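Local coordinates for protein 3-methyladenine dna-glycosylase (Archaeoglobus fulgidus, PDB 2JHN) that belongs to the AlkA group of helix-hairpin-helix glycosylases, proteins of base excision DNA repair, at residues 87-91 with 271-277; 14-18 with 105-110; 200-205 with 230-235. The protein carries 1 engineered substitution. One frame throughout, in Å; residues are numbered along the deposited sequence. Where two conformers were deposited one is given.

Interaction 1 (87-91 with 271-277); sequences ELYRF and GRFARDI
Glu87 crosses the side chain of Arg272 at about a right angle and forms a salt bridge with it. Its OE2 takes an N-H from Arg272 NH2 at 2.9 Å, almost straight at 168°. The acceptor lies in the guanidinium plane, and the bond arrives on the anti side of the carboxylate. Arg272 NE adds a weak second bond to the same OE2 at 3.5 Å. Arg272 starts with CG between its backbone N and carbonyl carbon (chi1 65°), then runs extended to NE. That first torsion sets CG over one face of the Phe273 ring, and the extended chain carries the guanidinium out to Glu87.

Leu88 covers the opposite face of that ring. Its CA makes a CH-pi contact, 3.9 Å from the centroid of the Phe273 ring. Leu88 CD1 touches Phe273 CD1 at 3.7 Å and also packs on Asp276 CB. The carboxylate of Asp276 is bound elsewhere, by Arg110 and by the backbone N of Ala111. Phe273 is the N-cap residue of helix 274-287. The contact therefore sets helix 86-93 against the start of the last helix of this largely helical part of the glycosylase fold.

Phe91, one turn on from Glu87, brings a second ring against Phe273. Phe273 CD2 sits over one face of its ring, 3.4 Å from Phe91 CG. The two rings are oblique, with planes at 52° and centroids 5.1 Å apart. Arg272 NH1 lies 3.8 Å from Phe91 CD1. Phe91 CE2 meets Ile277 CD1 at 4.1 Å, and Leu98 of helix 96-104 touches both of these side chains.

Interaction 2 (14-18 with 105-110); sequences LKMKF and FYGFGR
Lys15 and Phe108 make the polar part of this contact. Lys15 NZ donates a hydrogen bond to Phe108 O at 2.8 Å, arriving nearly along the C=O axis. The same NZ lies over the face of the Phe108 ring, 4.4 Å from its centroid and 12° off the normal, as a cation-pi pair. A bend at chi2 (-65°) turns the lysine chain across the ring, with CD over the same face. NZ is also 2.7 Å from Arg110 O, and it bonds to Gly81 O outside the two segments. The carbonyl oxygens near this buried ammonium group would probably stabilise its charge.

The aromatic contact is between Phe18 and Phe108. Phe18 CD1 is 3.8 Å from Phe108 CZ, and the two rings lean obliquely, with planes at 41°. Leu14 O meets the edge of the Phe108 ring in its plane, 3.7 Å from Phe108 CD1.

Leu14 supplies the aliphatic packing. Its CD1 presses on the backbone of the loop, 3.2 Å from Tyr106 O, and lies close to Phe105 O and CB. Its CB faces Phe108 CD1 at 4.3 Å. The loop here is a type II beta turn from Phe105 to Phe108, closed by Phe108 N to Phe105 O at 3.1 Å, with Gly107 at its positive-phi corner.

Helix 12-17, in the TATA-box binding protein-like region, is thereby fastened to the loop that follows helix 96-104. Helix 274-287 packs alongside: Leu283 touches Phe18, Phe105 and Phe108, and Tyr280 meets the Phe108 ring edge-to-face.

Interaction 3 (200-205 with 230-235); sequences LKEWGE and ALGKNV
Leu231 packs its two methyl branches against Leu200 and Lys201, where the chain approaches and leaves the helix-hairpin-helix motif. Helices 205-213 and 220-229 are the two arms of that motif. Segment 200-205 leads into the first, and 230-235 comes out of the second.

The close-packed side has an apolar core beside one lysine hydrogen bond. Leu231 CD1 is 3.9 Å from Leu200 CG, and Leu231 CD2 is 3.9 Å from Lys201 CG. Val118 of helix 118-127 touches all three side chains. Next to them, Lys233 reaches across to segment 200-205. Its chain bends at chi2 (-61°) and its NZ donates to Lys201 O at 2.9 Å, tilted 20° from the carbonyl plane. Its CE lies 3.3 Å from Trp203 O. Lys201 sends its own NZ elsewhere, to a salt bridge with Glu78.

The exposed side is looser. Glu205 runs past Val235 in the opposite direction, with CG 3.7 Å from Val235 CG2. Its carboxylate does not pair with Lys233: Glu205 OE2 and Lys233 NZ are 6.8 Å apart. A water joins the segments here. It donates to Glu205 OE2 at 2.8 Å and accepts the backbone N-H of Asn234 at 2.8 Å.

All three contacts are partly buried, and each mixes an enclosed apolar patch with a more open edge. Interactions 1 and 2 each centre on a pair of phenylalanine rings; interaction 1 keeps its salt bridge at the surface. Interaction 2 instead buries a lysine charge among backbone carbonyls. Interaction 3 has no ring pair; a lysine-to-carbonyl bond lies beside its leucines, and a water bridges its outer side. Interactions 1 and 2 share the region around helix 274-287; a salt bridge from Asp276 to Arg110 joins them, and Tyr89 OH lies 2.9 Å from Gly109 N. Interaction 3 reaches interaction 1 through Asn234, whose side-chain amide probably bonds to Arg275 N and Gly271 O. Interactions 2 and 3 do not meet.

Interaction 1 (87-91 with 271-277)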
loop_
_atom_site.group_PDB
_atom_site.type_symbol
_atom_site.label_atom_id
_atom_site.label_comp_id
_atom_site.label_asym_id
_atom_site.label_seq_id
_atom_site.Cartn_x
_atom_site.Cartn_y
_atom_site.Cartn_z
ATOM N N GLU A 87 13.933 -14.117 8.214
ATOM C CA GLU A 87 13.371 -15.350 7.699
ATOM C C GLU A 87 12.970 -15.229 6.228
ATOM O O GLU A 87 13.179 -16.160 5.443
ATOM C CB GLU A 87 12.181 -15.789 8.550
ATOM C CG GLU A 87 11.955 -17.317 8.526
ATOM C CD GLU A 87 10.550 -17.753 8.944
ATOM O OE1 GLU A 87 9.916 -17.039 9.772
ATOM O OE2 GLU A 87 10.095 -18.834 8.459
ATOM N N LEU A 88 12.384 -14.084 5.870
ATOM C CA LEU A 88 12.083 -13.799 4.462
ATOM C C LEU A 88 13.369 -13.879 3.660
ATOM O O LEU A 88 13.418 -14.495 2.595
ATOM C CB LEU A 88 11.477 -12.386 4.314
ATOM C CG LEU A 88 11.384 -11.789 2.897
ATOM C CD1 LEU A 88 10.447 -12.568 2.004
ATOM C CD2 LEU A 88 10.972 -10.287 2.938
ATOM N N TYR A 89 14.412 -13.238 4.169
ATOM C CA TYR A 89 15.662 -13.153 3.419
ATOM C C TYR A 89 16.292 -14.533 3.241
ATOM O O TYR A 89 16.789 -14.859 2.156
ATOM C CB TYR A 89 16.627 -12.210 4.121
ATOM C CG TYR A 89 16.388 -10.720 3.886
ATOM C CD1 TYR A 89 15.522 -10.248 2.885
ATOM C CD2 TYR A 89 17.082 -9.787 4.644
ATOM C CE1 TYR A 89 15.358 -8.861 2.680
ATOM C CE2 TYR A 89 16.930 -8.426 4.447
ATOM C CZ TYR A 89 16.065 -7.969 3.473
ATOM O OH TYR A 89 15.953 -6.615 3.307
ATOM N N ARG A 90 16.276 -15.331 4.306
ATOM C CA ARG A 90 16.727 -16.741 4.240
ATOM C C ARG A 90 15.988 -17.510 3.139
ATOM O O ARG A 90 16.600 -18.238 2.326
ATOM C CB ARG A 90 16.504 -17.401 5.602
ATOM C CG ARG A 90 17.251 -18.696 5.834
ATOM C CD ARG A 90 17.041 -19.186 7.266
ATOM N NE ARG A 90 17.647 -18.243 8.209
ATOM C CZ ARG A 90 17.004 -17.569 9.163
ATOM N NH1 ARG A 90 15.693 -17.723 9.360
ATOM N NH2 ARG A 90 17.698 -16.743 9.943
ATOM N N PHE A 91 14.670 -17.338 3.101
ATOM C CA PHE A 91 13.806 -17.979 2.107
ATOM C C PHE A 91 14.125 -17.516 0.678
ATOM O O PHE A 91 14.252 -18.325 -0.238
ATOM C CB PHE A 91 12.331 -17.730 2.478
ATOM C CG PHE A 91 11.341 -18.358 1.527
ATOM C CD1 PHE A 91 10.796 -19.619 1.796
ATOM C CD2 PHE A 91 10.967 -17.701 0.363
ATOM C CE1 PHE A 91 9.881 -20.193 0.917
ATOM C CE2 PHE A 91 10.056 -18.262 -0.527
ATOM C CZ PHE A 91 9.510 -19.522 -0.243
ATOM N N GLY A 271 5.250 -19.401 -1.551
ATOM C CA GLY A 271 4.712 -19.935 -0.297
ATOM C C GLY A 271 4.240 -18.867 0.669
ATOM O O GLY A 271 3.542 -17.927 0.258
ATOM N N ARG A 272 4.648 -18.982 1.935
ATOM C CA ARG A 272 4.132 -18.113 3.003
ATOM C C ARG A 272 4.599 -16.653 2.822
ATOM O O ARG A 272 4.118 -15.740 3.493
ATOM C CB ARG A 272 4.531 -18.637 4.388
ATOM C CG ARG A 272 6.024 -18.631 4.715
ATOM C CD ARG A 272 6.341 -19.773 5.714
ATOM N NE ARG A 272 7.738 -19.815 6.132
ATOM C CZ ARG A 272 8.711 -20.475 5.503
ATOM N NH1 ARG A 272 8.472 -21.162 4.392
ATOM N NH2 ARG A 272 9.946 -20.432 6.000
ATOM N N PHE A 273 5.571 -16.466 1.945
ATOM C CA PHE A 273 6.171 -15.141 1.701
ATOM C C PHE A 273 5.681 -14.465 0.422
ATOM O O PHE A 273 6.243 -13.442 0.008
ATOM C CB PHE A 273 7.705 -15.246 1.709
ATOM C CG PHE A 273 8.269 -15.522 3.064
ATOM C CD1 PHE A 273 8.154 -14.582 4.100
ATOM C CD2 PHE A 273 8.907 -16.740 3.322
ATOM C CE1 PHE A 273 8.662 -14.853 5.368
ATOM C CE2 PHE A 273 9.415 -17.005 4.598
ATOM C CZ PHE A 273 9.307 -16.088 5.606
ATOM N N ALA A 274 4.617 -14.996 -0.187
ATOM C CA ALA A 274 4.112 -14.446 -1.462
ATOM C C ALA A 274 3.775 -12.939 -1.370
ATOM O O ALA A 274 4.071 -12.183 -2.308
ATOM C CB ALA A 274 2.890 -15.217 -1.967
ATOM N N ARG A 275 3.155 -12.526 -0.247
ATOM C CA ARG A 275 2.805 -11.085 -0.043
ATOM C C ARG A 275 4.034 -10.150 0.024
ATOM O O ARG A 275 3.994 -9.041 -0.475
ATOM C CB ARG A 275 1.914 -10.898 1.204
ATOM C CG ARG A 275 1.019 -9.631 1.131
ATOM C CD ARG A 275 0.372 -9.342 2.487
ATOM N NE ARG A 275 1.356 -8.777 3.403
ATOM C CZ ARG A 275 1.696 -7.494 3.424
ATOM N NH1 ARG A 275 1.109 -6.636 2.598
ATOM N NH2 ARG A 275 2.640 -7.071 4.262
ATOM N N ASP A 276 5.128 -10.605 0.647
ATOM C CA ASP A 276 6.366 -9.827 0.677
ATOM C C ASP A 276 6.996 -9.800 -0.707
ATOM O O ASP A 276 7.396 -8.748 -1.230
ATOM C CB ASP A 276 7.343 -10.492 1.667
ATOM C CG ASP A 276 6.804 -10.522 3.063
ATOM O OD1 ASP A 276 6.832 -9.469 3.730
ATOM O OD2 ASP A 276 6.359 -11.613 3.512
ATOM N N ILE A 277 7.063 -10.968 -1.334
ATOM C CA ILE A 277 7.626 -11.041 -2.695
ATOM C C ILE A 277 6.838 -10.183 -3.698
ATOM O O ILE A 277 7.395 -9.608 -4.625
ATOM C CB ILE A 277 7.747 -12.532 -3.153
ATOM C CG1 ILE A 277 8.756 -13.247 -2.239
ATOM C CG2 ILE A 277 8.096 -12.641 -4.665
ATOM C CD1 ILE A 277 8.657 -14.796 -2.294
#

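Interaction 2 (14-18 with 105-110)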
loop_
_atom_site.group_PDB
_atom_site.type_symbol
_atom_site.label_atom_id
_atom_site.label_comp_id
_atom_site.label_asym_id
_atom_site.label_seq_id
_atom_site.Cartn_x
_atom_site.Cartn_y
_atom_site.Cartn_z
ATOM N N LEU A 14 15.143 2.927 0.009
ATOM C CA LEU A 14 14.357 1.937 -0.752
ATOM C C LEU A 14 12.878 1.865 -0.305
ATOM O O LEU A 14 11.987 1.751 -1.139
ATOM C CB LEU A 14 14.999 0.551 -0.683
ATOM C CG LEU A 14 16.270 0.333 -1.526
ATOM C CD1 LEU A 14 16.726 -1.117 -1.442
ATOM C CD2 LEU A 14 16.090 0.725 -2.987
ATOM N N LYS A 15 12.638 1.932 1.003
ATOM C CA LYS A 15 11.253 2.049 1.520
ATOM C C LYS A 15 10.537 3.258 0.914
ATOM O O LYS A 15 9.396 3.147 0.485
ATOM C CB LYS A 15 11.214 2.122 3.053
ATOM C CG LYS A 15 11.530 0.816 3.771
ATOM C CD LYS A 15 10.506 -0.267 3.518
ATOM C CE LYS A 15 10.523 -1.286 4.661
ATOM N NZ LYS A 15 9.624 -2.373 4.252
ATOM N N MET A 16 11.220 4.404 0.863
ATOM C CA MET A 16 10.642 5.633 0.295
ATOM C C MET A 16 10.484 5.589 -1.237
ATOM O O MET A 16 9.552 6.183 -1.781
ATOM C CB MET A 16 11.437 6.864 0.763
ATOM C CG MET A 16 11.449 7.071 2.272
ATOM S SD MET A 16 9.776 7.269 2.962
ATOM C CE MET A 16 9.478 5.628 3.633
ATOM N N LYS A 17 11.388 4.883 -1.918
ATOM C CA LYS A 17 11.323 4.725 -3.376
ATOM C C LYS A 17 10.043 4.021 -3.797
ATOM O O LYS A 17 9.592 4.154 -4.940
ATOM C CB LYS A 17 12.523 3.928 -3.886
ATOM C CG LYS A 17 13.647 4.768 -4.493
ATOM C CD LYS A 17 14.853 3.874 -4.822
ATOM C CE LYS A 17 14.404 2.567 -5.455
ATOM N NZ LYS A 17 14.324 2.665 -6.913
ATOM N N PHE A 18 9.448 3.277 -2.868
ATOM C CA PHE A 18 8.207 2.569 -3.155
ATOM C C PHE A 18 7.073 3.521 -3.507
ATOM O O PHE A 18 6.187 3.147 -4.257
ATOM C CB PHE A 18 7.792 1.667 -1.987
ATOM C CG PHE A 18 6.767 0.648 -2.362
ATOM C CD1 PHE A 18 7.146 -0.539 -2.991
ATOM C CD2 PHE A 18 5.416 0.863 -2.064
ATOM C CE1 PHE A 18 6.195 -1.487 -3.347
ATOM C CE2 PHE A 18 4.444 -0.100 -2.412
ATOM C CZ PHE A 18 4.839 -1.264 -3.056
ATOM N N PHE A 105 17.079 -5.121 -4.619
ATOM C CA PHE A 105 16.426 -4.183 -3.692
ATOM C C PHE A 105 16.824 -4.467 -2.233
ATOM O O PHE A 105 15.993 -4.445 -1.313
ATOM C CB PHE A 105 14.901 -4.173 -3.921
ATOM C CG PHE A 105 14.514 -3.884 -5.352
ATOM C CD1 PHE A 105 14.689 -2.596 -5.904
ATOM C CD2 PHE A 105 14.031 -4.905 -6.181
ATOM C CE1 PHE A 105 14.355 -2.336 -7.245
ATOM C CE2 PHE A 105 13.683 -4.659 -7.514
ATOM C CZ PHE A 105 13.840 -3.377 -8.064
ATOM N N TYR A 106 18.117 -4.686 -2.010
ATOM C CA TYR A 106 18.555 -5.160 -0.694
ATOM C C TYR A 106 18.301 -4.142 0.415
ATOM O O TYR A 106 18.642 -2.972 0.269
ATOM C CB TYR A 106 20.034 -5.618 -0.662
ATOM C CG TYR A 106 20.331 -6.196 0.714
ATOM C CD1 TYR A 106 19.834 -7.460 1.086
ATOM C CD2 TYR A 106 21.019 -5.439 1.681
ATOM C CE1 TYR A 106 20.063 -7.982 2.368
ATOM C CE2 TYR A 106 21.247 -5.953 2.986
ATOM C CZ TYR A 106 20.767 -7.220 3.309
ATOM O OH TYR A 106 20.990 -7.726 4.571
ATOM N N GLY A 107 17.685 -4.588 1.512
ATOM C CA GLY A 107 17.386 -3.696 2.636
ATOM C C GLY A 107 15.955 -3.197 2.614
ATOM O O GLY A 107 15.514 -2.519 3.550
ATOM N N PHE A 108 15.225 -3.542 1.558
ATOM C CA PHE A 108 13.787 -3.253 1.514
ATOM C C PHE A 108 13.004 -3.978 2.610
ATOM O O PHE A 108 11.985 -3.445 3.074
ATOM C CB PHE A 108 13.193 -3.494 0.122
ATOM C CG PHE A 108 11.729 -3.099 -0.000
ATOM C CD1 PHE A 108 11.367 -1.777 -0.313
ATOM C CD2 PHE A 108 10.715 -4.041 0.210
ATOM C CE1 PHE A 108 10.006 -1.398 -0.450
ATOM C CE2 PHE A 108 9.341 -3.663 0.113
ATOM C CZ PHE A 108 8.999 -2.334 -0.247
ATOM N N GLY A 109 13.455 -5.171 3.015
ATOM C CA GLY A 109 12.824 -5.881 4.155
ATOM C C GLY A 109 11.480 -6.498 3.765
ATOM O O GLY A 109 11.245 -6.878 2.593
ATOM N N ARG A 110 10.584 -6.562 4.738
ATOM C CA ARG A 110 9.238 -7.094 4.524
ATOM C C ARG A 110 8.312 -6.054 3.929
ATOM O O ARG A 110 8.526 -4.850 4.085
ATOM C CB ARG A 110 8.671 -7.583 5.863
ATOM C CG ARG A 110 9.535 -8.754 6.473
ATOM C CD ARG A 110 8.702 -9.638 7.387
ATOM N NE ARG A 110 7.765 -10.435 6.600
ATOM C CZ ARG A 110 7.016 -11.422 7.093
ATOM N NH1 ARG A 110 7.098 -11.759 8.386
ATOM N NH2 ARG A 110 6.185 -12.082 6.294
#

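Interaction 3 (200-205 with 230-235)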
loop_
_atom_site.group_PDB
_atom_site.type_symbol
_atom_site.label_atom_id
_atom_site.label_comp_id
_atom_site.label_asym_id
_atom_site.label_seq_id
_atom_site.Cartn_x
_atom_site.Cartn_y
_atom_site.Cartn_z
ATOM N N LEU A 200 -12.601 -5.681 8.631
ATOM C CA LEU A 200 -12.344 -6.585 7.505
ATOM C C LEU A 200 -10.932 -7.159 7.566
ATOM O O LEU A 200 -10.700 -8.279 7.116
ATOM C CB LEU A 200 -12.585 -5.858 6.166
ATOM C CG LEU A 200 -12.753 -6.718 4.909
ATOM C CD1 LEU A 200 -14.003 -7.618 4.988
ATOM C CD2 LEU A 200 -12.788 -5.813 3.658
ATOM N N LYS A 201 -10.002 -6.382 8.120
ATOM C CA LYS A 201 -8.624 -6.843 8.333
ATOM C C LYS A 201 -8.499 -8.144 9.105
ATOM O O LYS A 201 -7.563 -8.899 8.900
ATOM C CB LYS A 201 -7.819 -5.794 9.088
ATOM C CG LYS A 201 -7.197 -4.796 8.205
ATOM C CD LYS A 201 -6.305 -3.886 8.994
ATOM C CE LYS A 201 -4.872 -4.260 8.786
ATOM N NZ LYS A 201 -4.044 -3.357 9.618
ATOM N N GLU A 202 -9.424 -8.379 10.028
ATOM C CA GLU A 202 -9.364 -9.535 10.925
ATOM C C GLU A 202 -10.208 -10.706 10.449
ATOM O O GLU A 202 -10.256 -11.741 11.131
ATOM C CB GLU A 202 -9.878 -9.134 12.298
ATOM C CG GLU A 202 -9.588 -7.727 12.715
ATOM C CD GLU A 202 -8.361 -7.640 13.582
ATOM O OE1 GLU A 202 -8.520 -7.658 14.822
ATOM O OE2 GLU A 202 -7.245 -7.574 13.023
ATOM N N TRP A 203 -10.909 -10.533 9.318
ATOM C CA TRP A 203 -11.689 -11.612 8.710
ATOM C C TRP A 203 -10.760 -12.601 8.035
ATOM O O TRP A 203 -9.624 -12.272 7.694
ATOM C CB TRP A 203 -12.652 -11.087 7.642
ATOM C CG TRP A 203 -13.905 -10.376 8.097
ATOM C CD1 TRP A 203 -14.087 -9.647 9.236
ATOM C CD2 TRP A 203 -15.135 -10.303 7.374
ATOM N NE1 TRP A 203 -15.370 -9.134 9.272
ATOM C CE2 TRP A 203 -16.031 -9.524 8.140
ATOM C CE3 TRP A 203 -15.570 -10.823 6.147
ATOM C CZ2 TRP A 203 -17.340 -9.248 7.712
ATOM C CZ3 TRP A 203 -16.875 -10.567 5.736
ATOM C CH2 TRP A 203 -17.736 -9.769 6.509
ATOM N N GLY A 204 -11.251 -13.812 7.816
ATOM C CA GLY A 204 -10.505 -14.797 7.034
ATOM C C GLY A 204 -10.464 -14.364 5.576
ATOM O O GLY A 204 -11.325 -13.583 5.145
ATOM N N GLU A 205 -9.474 -14.880 4.839
ATOM C CA GLU A 205 -9.283 -14.634 3.393
ATOM C C GLU A 205 -10.512 -14.908 2.565
ATOM O O GLU A 205 -10.930 -14.060 1.783
ATOM C CB GLU A 205 -8.140 -15.503 2.829
ATOM C CG GLU A 205 -6.762 -15.132 3.274
ATOM C CD GLU A 205 -5.733 -16.244 3.026
ATOM O OE1 GLU A 205 -5.842 -17.000 2.015
ATOM O OE2 GLU A 205 -4.802 -16.344 3.857
ATOM N N ALA A 230 -3.832 -4.080 1.197
ATOM C CA ALA A 230 -4.574 -3.338 2.226
ATOM C C ALA A 230 -4.838 -4.146 3.504
ATOM O O ALA A 230 -4.764 -3.592 4.616
ATOM C CB ALA A 230 -5.894 -2.776 1.662
ATOM N N LEU A 231 -5.117 -5.438 3.351
ATOM C CA LEU A 231 -5.525 -6.308 4.440
ATOM C C LEU A 231 -4.373 -7.107 5.032
ATOM O O LEU A 231 -4.526 -7.717 6.089
ATOM C CB LEU A 231 -6.678 -7.249 4.004
ATOM C CG LEU A 231 -7.979 -6.562 3.593
ATOM C CD1 LEU A 231 -9.158 -7.509 3.589
ATOM C CD2 LEU A 231 -8.266 -5.342 4.503
ATOM N N GLY A 232 -3.229 -7.105 4.358
ATOM C CA GLY A 232 -2.050 -7.862 4.827
ATOM C C GLY A 232 -2.146 -9.395 4.754
ATOM O O GLY A 232 -1.396 -10.107 5.449
ATOM N N LYS A 233 -3.035 -9.908 3.902
ATOM C CA LYS A 233 -3.220 -11.362 3.738
ATOM C C LYS A 233 -2.386 -11.925 2.613
ATOM O O LYS A 233 -2.128 -11.249 1.607
ATOM C CB LYS A 233 -4.686 -11.734 3.496
ATOM C CG LYS A 233 -5.695 -11.182 4.517
ATOM C CD LYS A 233 -5.462 -11.657 5.929
ATOM C CE LYS A 233 -6.643 -11.295 6.802
ATOM N NZ LYS A 233 -6.307 -11.417 8.228
ATOM N N ASN A 234 -1.988 -13.182 2.773
ATOM C CA ASN A 234 -1.146 -13.841 1.795
ATOM C C ASN A 234 -1.970 -14.379 0.615
ATOM O O ASN A 234 -2.104 -15.601 0.414
ATOM C CB ASN A 234 -0.330 -14.943 2.462
ATOM C CG ASN A 234 0.801 -15.443 1.578
ATOM O OD1 ASN A 234 1.380 -14.670 0.812
ATOM N ND2 ASN A 234 1.108 -16.731 1.669
ATOM N N VAL A 235 -2.538 -13.449 -0.149
ATOM C CA VAL A 235 -3.342 -13.763 -1.309
ATOM C C VAL A 235 -2.593 -13.146 -2.484
ATOM O O VAL A 235 -2.204 -11.973 -2.442
ATOM C CB VAL A 235 -4.772 -13.198 -1.143
ATOM C CG1 VAL A 235 -5.580 -13.330 -2.411
ATOM C CG2 VAL A 235 -5.477 -13.913 0.029
HETATM O O HOH W 1 -2.943 -14.655 5.007
#